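Local coordinates for enterobactin synthetase component F-related protein (Vibrio cholerae serotype O1, PDB 4OXI), which probably acts as an ATP-dependent adenylation enzyme, activating glycine as glycyl-adenylate for a lipopolysaccharide modification that gives resistance to antimicrobial peptides, at residues L103-A109 with I148-Q154. Numbering follows the deposited sequence.
Sequences LSVRDLA and IMVDAQQ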
# COMPACT_ATOMS: atom_id res chain seq x y z
N LEU A 103 9.63 11.87 -1.49
CA LEU A 103 9.82 11.77 -2.93
C LEU A 103 10.80 10.63 -3.24
O LEU A 103 10.72 9.96 -4.28
CB LEU A 103 10.37 13.10 -3.49
CG LEU A 103 10.49 13.28 -5.01
CD1 LEU A 103 9.12 13.37 -5.66
CD2 LEU A 103 11.31 14.53 -5.33
N SER A 104 11.74 10.44 -2.34
CA SER A 104 12.70 9.35 -2.43
C SER A 104 11.97 8.01 -2.50
O SER A 104 10.96 7.82 -1.81
CB SER A 104 13.60 9.37 -1.20
OG SER A 104 14.32 8.16 -1.10
N VAL A 105 12.46 7.10 -3.34
CA VAL A 105 11.90 5.75 -3.42
C VAL A 105 12.98 4.67 -3.47
O VAL A 105 14.04 4.88 -4.06
CB VAL A 105 10.97 5.58 -4.65
CG1 VAL A 105 9.73 6.45 -4.50
CG2 VAL A 105 11.71 5.92 -5.95
N ARG A 106 12.71 3.52 -2.83
CA ARG A 106 13.62 2.36 -2.83
C ARG A 106 15.04 2.75 -2.53
O ARG A 106 15.98 2.27 -3.16
CB ARG A 106 13.54 1.57 -4.15
CG ARG A 106 12.18 0.87 -4.28
CD ARG A 106 12.03 0.01 -5.52
NE ARG A 106 10.61 -0.30 -5.70
CZ ARG A 106 9.95 -1.23 -5.02
NH1 ARG A 106 10.58 -1.99 -4.12
NH2 ARG A 106 8.66 -1.41 -5.25
N ASP A 107 15.18 3.64 -1.56
CA ASP A 107 16.45 4.24 -1.25
C ASP A 107 16.50 4.50 0.26
O ASP A 107 15.45 4.67 0.89
CB ASP A 107 16.58 5.55 -2.01
CG ASP A 107 17.93 6.23 -1.79
OD1 ASP A 107 18.85 5.99 -2.61
OD2 ASP A 107 18.08 6.99 -0.80
N LEU A 108 17.70 4.53 0.82
CA LEU A 108 17.88 4.73 2.25
C LEU A 108 17.09 5.92 2.79
O LEU A 108 16.52 5.86 3.89
CB LEU A 108 19.36 4.94 2.54
CG LEU A 108 19.71 5.49 3.92
CD1 LEU A 108 19.38 4.45 4.99
CD2 LEU A 108 21.19 5.90 3.98
N ALA A 109 17.07 7.01 2.03
CA ALA A 109 16.43 8.25 2.48
C ALA A 109 14.95 8.04 2.74
O ALA A 109 14.41 8.59 3.69
CB ALA A 109 16.65 9.35 1.47
N ILE A 148 9.47 18.13 2.09
CA ILE A 148 9.72 17.00 1.22
C ILE A 148 11.10 16.39 1.46
O ILE A 148 12.12 17.11 1.42
CB ILE A 148 9.63 17.41 -0.26
CG1 ILE A 148 8.37 18.22 -0.51
CG2 ILE A 148 9.61 16.16 -1.16
CD1 ILE A 148 8.19 18.57 -2.02
N MET A 149 11.11 15.08 1.69
CA MET A 149 12.37 14.33 1.79
C MET A 149 12.78 13.83 0.42
O MET A 149 12.00 13.16 -0.27
CB MET A 149 12.20 13.12 2.70
CG MET A 149 13.50 12.37 2.92
SD MET A 149 14.44 13.13 4.24
CE MET A 149 15.92 12.13 4.19
N VAL A 150 14.01 14.13 0.04
CA VAL A 150 14.50 13.77 -1.29
C VAL A 150 15.79 12.99 -1.15
O VAL A 150 16.28 12.78 -0.04
CB VAL A 150 14.71 15.03 -2.18
CG1 VAL A 150 13.46 15.89 -2.19
CG2 VAL A 150 15.89 15.87 -1.67
N ASP A 151 16.33 12.55 -2.29
CA ASP A 151 17.68 11.97 -2.37
C ASP A 151 18.26 12.31 -3.73
O ASP A 151 17.57 12.92 -4.55
CB ASP A 151 17.63 10.45 -2.19
CG ASP A 151 16.76 9.75 -3.24
OD1 ASP A 151 16.67 10.23 -4.39
OD2 ASP A 151 16.16 8.71 -2.93
N ALA A 152 19.50 11.90 -3.98
CA ALA A 152 20.19 12.25 -5.22
C ALA A 152 19.46 11.83 -6.50
O ALA A 152 19.46 12.56 -7.49
CB ALA A 152 21.61 11.69 -5.21
N GLN A 153 18.82 10.67 -6.48
CA GLN A 153 18.12 10.17 -7.66
C GLN A 153 16.91 11.05 -8.04
O GLN A 153 16.50 11.08 -9.21
CB GLN A 153 17.72 8.70 -7.45
CG GLN A 153 16.62 8.18 -8.36
CD GLN A 153 16.30 6.70 -8.14
OE1 GLN A 153 17.06 5.97 -7.51
NE2 GLN A 153 15.16 6.25 -8.68
N GLN A 154 16.36 11.78 -7.08
CA GLN A 154 15.14 12.55 -7.34
C GLN A 154 15.36 14.05 -7.62
O GLN A 154 14.39 14.80 -7.80
CB GLN A 154 14.18 12.41 -6.15
CG GLN A 154 13.82 10.96 -5.82
CD GLN A 154 12.98 10.33 -6.91
OE1 GLN A 154 12.21 11.01 -7.59
NE2 GLN A 154 13.12 9.03 -7.08
O HOH W 1 14.88 7.50 -4.92
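The carbonyl oxygen of Leu-103 sits over one face of the Gln-154 amide, with Leu-103 O 3.5 Å from Gln-154 CD. At the ends of that amide, OE1 accepts a hydrogen bond from Arg-157 NH1 and NE2 donates to a water. With CG of Asp-151 set between its backbone N and carbonyl carbon (chi1 59°), Asp-151 OD2 lies over a face of the Asp-107 carboxylate, 3.3 Å from Asp-107 OD2, the two planes steeply inclined. Lys-72, salt-bridged to Asp-107 OD1, probably eases this repulsion. The same water takes the N-H of Val-105 and donates to Asp-151 OD2. Ser-104 OG also donates to Asp-151 OD2, at 2.7 Å, from 39° out of the carboxylate plane. All this lies at the C-terminal ends of strands 99-102 and 147-149, neighbours in the five-stranded parallel sheet of the AMP-binding-enzyme fold, well away from the adenylate pocket. Asp-107 is the N-cap of helix 108-119: its OD2 accepts from Ala-109 N at 3.0 Å and 171°. Nearer the strands, Met-149 O takes Leu-103 N at 3.0 Å and, weakly, Ser-104 N. Met-149 CE and Ala-109 CB meet at 4.0 Å, while Leu-103 CD2 packs on Gln-154 CB at 3.7 Å.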